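Local coordinates for protein 2-dehydropantoate 2-reductase (Porphyromonas gingivalis, PDB 2QYT) that probably catalyses the NADPH-dependent reduction of 2-dehydropantoate (ketopantoate) to (R)-pantoate, the second step of pantoate synthesis on the way to pantothenate, at residues P8-F14 with L37-I43; P78-V84 with P105-Q109. All coordinates share one frame; numbering follows the deposited sequence.

Interaction 1 (P8-F14 with L37-I43)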
loop_
_atom_site.group_PDB
_atom_site.type_symbol
_atom_site.label_atom_id
_atom_site.label_comp_id
_atom_site.label_asym_id
_atom_site.label_seq_id
_atom_site.Cartn_x
_atom_site.Cartn_y
_atom_site.Cartn_z
ATOM N N PRO A 8 -16.027 -12.242 -17.490
ATOM C CA PRO A 8 -15.016 -11.233 -17.227
ATOM C C PRO A 8 -14.539 -11.240 -15.767
ATOM O O PRO A 8 -15.326 -11.470 -14.838
ATOM C CB PRO A 8 -15.706 -9.909 -17.582
ATOM C CG PRO A 8 -17.197 -10.207 -17.468
ATOM C CD PRO A 8 -17.370 -11.663 -17.726
ATOM N N ILE A 9 -13.246 -11.013 -15.583
ATOM C CA ILE A 9 -12.714 -10.767 -14.250
ATOM C C ILE A 9 -13.010 -9.305 -13.910
ATOM O O ILE A 9 -12.975 -8.450 -14.770
ATOM C CB ILE A 9 -11.203 -11.079 -14.184
ATOM C CG1 ILE A 9 -10.985 -12.557 -14.506
ATOM C CG2 ILE A 9 -10.654 -10.782 -12.812
ATOM C CD1 ILE A 9 -9.554 -12.837 -15.002
ATOM N N LYS A 10 -13.343 -9.038 -12.657
ATOM C CA LYS A 10 -13.850 -7.742 -12.227
ATOM C C LYS A 10 -12.939 -7.279 -11.095
ATOM O O LYS A 10 -12.818 -7.986 -10.067
ATOM C CB LYS A 10 -15.291 -7.917 -11.723
ATOM C CG LYS A 10 -16.280 -8.361 -12.824
ATOM C CD LYS A 10 -17.656 -8.589 -12.195
ATOM C CE LYS A 10 -18.608 -9.319 -13.138
ATOM N NZ LYS A 10 -20.068 -9.231 -12.664
ATOM N N ILE A 11 -12.286 -6.119 -11.289
ATOM C CA ILE A 11 -11.453 -5.495 -10.283
ATOM C C ILE A 11 -11.982 -4.111 -9.935
ATOM O O ILE A 11 -12.283 -3.320 -10.830
ATOM C CB ILE A 11 -9.975 -5.300 -10.822
ATOM C CG1 ILE A 11 -9.387 -6.628 -11.279
ATOM C CG2 ILE A 11 -9.052 -4.681 -9.757
ATOM C CD1 ILE A 11 -7.852 -6.654 -11.198
ATOM N N ALA A 12 -12.071 -3.791 -8.649
ATOM C CA ALA A 12 -12.397 -2.440 -8.222
ATOM C C ALA A 12 -11.214 -1.771 -7.517
ATOM O O ALA A 12 -10.447 -2.429 -6.796
ATOM C CB ALA A 12 -13.566 -2.472 -7.332
ATOM N N VAL A 13 -11.081 -0.462 -7.718
ATOM C CA VAL A 13 -10.081 0.310 -7.021
ATOM C C VAL A 13 -10.797 1.286 -6.119
ATOM O O VAL A 13 -11.482 2.162 -6.606
ATOM C CB VAL A 13 -9.080 1.026 -7.987
ATOM C CG1 VAL A 13 -7.918 1.620 -7.197
ATOM C CG2 VAL A 13 -8.512 0.030 -8.944
ATOM N N PHE A 14 -10.584 1.139 -4.807
ATOM C CA PHE A 14 -11.212 1.975 -3.804
ATOM C C PHE A 14 -10.194 3.012 -3.316
ATOM O O PHE A 14 -9.291 2.694 -2.552
ATOM C CB PHE A 14 -11.700 1.089 -2.634
ATOM C CG PHE A 14 -12.521 1.835 -1.596
ATOM C CD1 PHE A 14 -13.815 2.248 -1.883
ATOM C CD2 PHE A 14 -12.000 2.102 -0.337
ATOM C CE1 PHE A 14 -14.584 2.904 -0.956
ATOM C CE2 PHE A 14 -12.752 2.791 0.609
ATOM C CZ PHE A 14 -14.061 3.187 0.296
ATOM N N LEU A 37 -12.670 -9.115 -21.291
ATOM C CA LEU A 37 -12.085 -10.117 -20.420
ATOM C C LEU A 37 -11.874 -9.501 -19.041
ATOM O O LEU A 37 -11.724 -10.194 -18.047
ATOM C CB LEU A 37 -10.751 -10.589 -20.981
ATOM C CG LEU A 37 -10.776 -11.228 -22.374
ATOM C CD1 LEU A 37 -9.320 -11.413 -22.861
ATOM C CD2 LEU A 37 -11.551 -12.542 -22.389
ATOM N N LEU A 38 -11.891 -8.185 -18.986
ATOM C CA LEU A 38 -11.590 -7.511 -17.750
ATOM C C LEU A 38 -12.473 -6.291 -17.607
ATOM O O LEU A 38 -12.562 -5.498 -18.529
ATOM C CB LEU A 38 -10.095 -7.150 -17.746
ATOM C CG LEU A 38 -9.421 -6.516 -16.546
ATOM C CD1 LEU A 38 -9.467 -7.503 -15.380
ATOM C CD2 LEU A 38 -7.956 -6.145 -16.869
ATOM N N GLU A 39 -13.109 -6.146 -16.442
ATOM C CA GLU A 39 -13.874 -4.944 -16.094
ATOM C C GLU A 39 -13.156 -4.252 -14.934
ATOM O O GLU A 39 -12.879 -4.879 -13.930
ATOM C CB GLU A 39 -15.328 -5.290 -15.701
ATOM C CG GLU A 39 -16.130 -5.893 -16.824
ATOM C CD GLU A 39 -17.557 -6.265 -16.415
ATOM O OE1 GLU A 39 -17.984 -5.962 -15.257
ATOM O OE2 GLU A 39 -18.253 -6.888 -17.259
ATOM N N VAL A 40 -12.865 -2.960 -15.071
ATOM C CA VAL A 40 -12.167 -2.201 -14.055
ATOM C C VAL A 40 -13.034 -1.020 -13.589
ATOM O O VAL A 40 -13.413 -0.156 -14.379
ATOM C CB VAL A 40 -10.740 -1.720 -14.584
ATOM C CG1 VAL A 40 -9.967 -0.911 -13.542
ATOM C CG2 VAL A 40 -9.908 -2.903 -14.929
ATOM N N SER A 41 -13.338 -1.002 -12.300
ATOM C CA SER A 41 -14.128 0.079 -11.710
ATOM C C SER A 41 -13.307 0.842 -10.712
ATOM O O SER A 41 -12.382 0.286 -10.128
ATOM C CB SER A 41 -15.389 -0.517 -11.064
ATOM O OG SER A 41 -16.043 -1.351 -12.039
ATOM N N TRP A 42 -13.643 2.121 -10.560
ATOM C CA TRP A 42 -12.958 3.045 -9.673
ATOM C C TRP A 42 -13.924 3.697 -8.744
ATOM O O TRP A 42 -15.011 4.101 -9.153
ATOM C CB TRP A 42 -12.288 4.159 -10.480
ATOM C CG TRP A 42 -11.223 3.694 -11.410
ATOM C CD1 TRP A 42 -10.560 2.488 -11.388
ATOM C CD2 TRP A 42 -10.674 4.430 -12.506
ATOM N NE1 TRP A 42 -9.631 2.432 -12.422
ATOM C CE2 TRP A 42 -9.700 3.597 -13.134
ATOM C CE3 TRP A 42 -10.944 5.682 -13.051
ATOM C CZ2 TRP A 42 -8.977 4.002 -14.263
ATOM C CZ3 TRP A 42 -10.233 6.077 -14.173
ATOM C CH2 TRP A 42 -9.259 5.247 -14.764
ATOM N N ILE A 43 -13.543 3.811 -7.475
ATOM C CA ILE A 43 -14.345 4.575 -6.550
ATOM C C ILE A 43 -13.580 5.834 -6.247
ATOM O O ILE A 43 -12.540 5.764 -5.669
ATOM C CB ILE A 43 -14.654 3.805 -5.253
ATOM C CG1 ILE A 43 -15.293 2.432 -5.583
ATOM C CG2 ILE A 43 -15.456 4.695 -4.229
ATOM C CD1 ILE A 43 -16.718 2.474 -6.299
HETATM O O HOH W 1 -20.434 -6.742 -13.408
HETATM O O HOH W 2 -15.091 -3.782 -12.121
#
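Two donors grip the carbonyl oxygen of Ile11. The backbone N of Ser41 lies 2.9 Å from Ile11 O in a nearly straight bond, and water 2 donates to the same oxygen while also bonding Ser41 OG. Serine suits this place because its small side chain, with OG anti to its own carbonyl carbon (chi1 -52°), reaches this bridging water. The remaining bonds form a parallel ladder: Ile9 and Val13, like Ile11, each donate to and accept from the other strand, and Ile43 N closes it on Val13 O at 2.8 Å. Strands 9-14 and 38-43, joined through helix 18-33, make the first beta-alpha-beta unit of the Rossmann-type domain, and Val13 touches the GxGxxG-like turn.

On one face Ile9, Ile11 and Leu38 pack against Leu180 of helix 172-183; Leu38 CD1 reaches Ile11 CG1 at 4.2 Å, and Val13 CB lies 4.0 Å from Trp42 CD1, the side chains pointing the same way. Beta-branched isoleucine and valine favour extended strands. On the other face Phe14 CD1 meets Ile43 CG2 at 3.8 Å, while at the more exposed end the long Glu39 lies beside Lys10 and Pro8, Glu39 OE2 3.5 Å from Pro8 CG. Water 1 links Lys10 NZ and Glu39 OE1, opposite charges not in direct contact, and their attraction is probably softened by solvent; the backbone ladder runs the whole length, and aliphatic and aromatic side chains pack the buried end.

Interaction 2 (P78-V84 with P105-Q109). With EDO (1,2-ethanediol), chain H.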
loop_
_atom_site.group_PDB
_atom_site.type_symbol
_atom_site.label_atom_id
_atom_site.label_comp_id
_atom_site.label_asym_id
_atom_site.label_seq_id
_atom_site.Cartn_x
_atom_site.Cartn_y
_atom_site.Cartn_z
ATOM N N PRO A 78 -19.936 2.475 -4.181
ATOM C CA PRO A 78 -19.658 1.036 -4.415
ATOM C C PRO A 78 -20.818 0.113 -4.726
ATOM O O PRO A 78 -20.613 -0.942 -5.309
ATOM C CB PRO A 78 -18.961 0.604 -3.138
ATOM C CG PRO A 78 -18.235 1.869 -2.711
ATOM C CD PRO A 78 -19.237 2.977 -2.985
ATOM N N ALA A 79 -22.023 0.468 -4.309
ATOM C CA ALA A 79 -23.168 -0.384 -4.576
ATOM C C ALA A 79 -23.525 -0.364 -6.078
ATOM O O ALA A 79 -24.201 -1.290 -6.589
ATOM C CB ALA A 79 -24.357 0.068 -3.717
ATOM N N GLU A 80 -23.148 0.715 -6.761
ATOM C CA GLU A 80 -23.321 0.782 -8.210
ATOM C C GLU A 80 -22.336 -0.151 -8.953
ATOM O O GLU A 80 -22.649 -0.659 -10.039
ATOM C CB GLU A 80 -23.174 2.209 -8.726
ATOM C CG GLU A 80 -24.405 3.084 -8.462
ATOM C CD GLU A 80 -24.086 4.573 -8.698
ATOM O OE1 GLU A 80 -23.004 4.885 -9.281
ATOM O OE2 GLU A 80 -24.904 5.417 -8.277
ATOM N N VAL A 81 -21.179 -0.402 -8.351
ATOM C CA VAL A 81 -20.250 -1.380 -8.894
ATOM C C VAL A 81 -20.771 -2.849 -8.710
ATOM O O VAL A 81 -20.764 -3.637 -9.677
ATOM C CB VAL A 81 -18.838 -1.157 -8.352
ATOM C CG1 VAL A 81 -17.836 -2.204 -8.893
ATOM C CG2 VAL A 81 -18.379 0.226 -8.674
ATOM N N GLY A 82 -21.248 -3.222 -7.519
ATOM C CA GLY A 82 -21.666 -4.622 -7.299
ATOM C C GLY A 82 -20.456 -5.482 -6.986
ATOM O O GLY A 82 -19.328 -4.966 -6.824
ATOM N N THR A 83 -20.676 -6.771 -6.789
ATOM C CA THR A 83 -19.581 -7.619 -6.325
ATOM C C THR A 83 -18.497 -7.753 -7.408
ATOM O O THR A 83 -18.804 -7.698 -8.612
ATOM C CB THR A 83 -20.102 -9.006 -5.946
ATOM O OG1 THR A 83 -20.610 -9.575 -7.136
ATOM C CG2 THR A 83 -21.250 -8.923 -4.882
ATOM N N VAL A 84 -17.246 -7.923 -6.989
ATOM C CA VAL A 84 -16.112 -8.026 -7.920
ATOM C C VAL A 84 -15.185 -9.177 -7.496
ATOM O O VAL A 84 -15.373 -9.804 -6.431
ATOM C CB VAL A 84 -15.267 -6.689 -7.990
ATOM C CG1 VAL A 84 -16.123 -5.497 -8.484
ATOM C CG2 VAL A 84 -14.715 -6.349 -6.641
ATOM N N PRO A 105 -20.675 -3.604 -0.207
ATOM C CA PRO A 105 -21.449 -3.883 -1.433
ATOM C C PRO A 105 -20.633 -4.454 -2.592
ATOM O O PRO A 105 -21.213 -4.976 -3.521
ATOM C CB PRO A 105 -22.056 -2.515 -1.794
ATOM C CG PRO A 105 -22.162 -1.794 -0.516
ATOM C CD PRO A 105 -20.856 -2.210 0.227
HETATM N N MSE A 106 -19.306 -4.388 -2.536
HETATM C CA MSE A 106 -18.514 -4.993 -3.573
HETATM C C MSE A 106 -18.004 -6.389 -3.244
HETATM O O MSE A 106 -17.351 -7.008 -4.064
HETATM C CB MSE A 106 -17.353 -4.067 -4.009
HETATM C CG MSE A 106 -17.883 -2.724 -4.573
HETATM SE SE MSE A 106 -16.474 -1.578 -5.181
HETATM C CE MSE A 106 -15.571 -1.285 -3.440
ATOM N N ILE A 107 -18.294 -6.879 -2.047
ATOM C CA ILE A 107 -17.710 -8.127 -1.608
ATOM C C ILE A 107 -18.714 -9.221 -1.870
ATOM O O ILE A 107 -19.850 -9.175 -1.359
ATOM C CB ILE A 107 -17.304 -8.081 -0.089
ATOM C CG1 ILE A 107 -16.155 -7.090 0.107
ATOM C CG2 ILE A 107 -16.937 -9.469 0.443
ATOM C CD1 ILE A 107 -15.827 -6.859 1.555
ATOM N N GLY A 108 -18.322 -10.191 -2.692
ATOM C CA GLY A 108 -19.184 -11.341 -2.884
ATOM C C GLY A 108 -18.367 -12.551 -2.494
ATOM O O GLY A 108 -17.382 -12.404 -1.746
ATOM N N GLN A 109 -18.758 -13.706 -3.056
ATOM C CA GLN A 109 -18.198 -15.046 -2.808
ATOM C C GLN A 109 -16.728 -15.123 -3.090
ATOM O O GLN A 109 -15.953 -15.518 -2.221
ATOM C CB GLN A 109 -18.936 -16.143 -3.625
ATOM C CG GLN A 109 -18.006 -17.302 -4.151
ATOM C CD GLN A 109 -18.725 -18.583 -4.671
ATOM O OE1 GLN A 109 -19.833 -18.536 -5.244
ATOM N NE2 GLN A 109 -18.060 -19.733 -4.489
HETATM C C1 EDO H . -21.154 -13.943 -5.008
HETATM O O1 EDO H . -21.598 -13.161 -3.869
HETATM C C2 EDO H . -20.797 -13.151 -6.266
HETATM O O2 EDO H . -21.911 -12.352 -6.666
#
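Met106, present as selenomethionine, reaches across to 78-84 from its first side-chain carbon onward. CB lies 3.6 Å from Gly82 O. CG meets two carbonyl oxygens, 3.3 Å from Pro78 O and a little farther from Gly82 O, and also touches Pro78 CB. SE then meets Pro78 CB and, at 4.0 Å, Val81 CB, while CE lies beside the proline, 3.9 Å from Pro78 CB. The Met106 chain is extended as far as SE and bends only at its last torsion (chi3 -64°), which turns the methyl toward Pro78. The long unbranched chain of methionine, here carrying selenium, can run from the carbonyls of Pro78 and Gly82 to apolar Pro78, Val81 and Ala12.

The contact joins the short, weakly bonded helix 78-81 and the turn after it to the approach to strand 111-115, on one face of the parallel sheet of the Rossmann-type domain, where Met106 lies on Ala12 and Val81 on Ser41. Gly82 ends the helix with positive phi (82°), backbone angles that favour glycine, and Val84 N donates to Met106 O at 3.1 Å in a bent bond.

Nearer solvent, Pro105 CB sits 3.7 Å from Ala79 CA, an approach that alanine's small side chain allows. Thr83 CG2 rests 3.8 Å from Gly108 CA, where glycine permits a close approach, and Thr83 OG1 shares a hydrogen bond with O2 of a 1,2-ethanediol, probably from the crystallisation liquor, at 3.1 Å.

Interaction 1 is largely buried and pairs two neighbouring strands of the parallel sheet; interaction 2 is partly exposed and lies against one face of that sheet, the centres of the two contacts about 10 Å apart. They meet mostly through side chains: Met106 SE packs on Ala12 CB at 3.7 Å, Val81 CG1 on Ser41 CB and Val81 CG2 on Ile43 CD1; Val84 CB also packs on the backbone oxygen Lys10 O. The segments of interaction 2 therefore cover part of the face bearing Ala12, Ser41 and Ile43. Their chemistry follows their places: six backbone hydrogen bonds join 8-14 and 37-43, whereas 78-84 and 105-109 share one, relying mainly on apolar contacts around the selenomethionine.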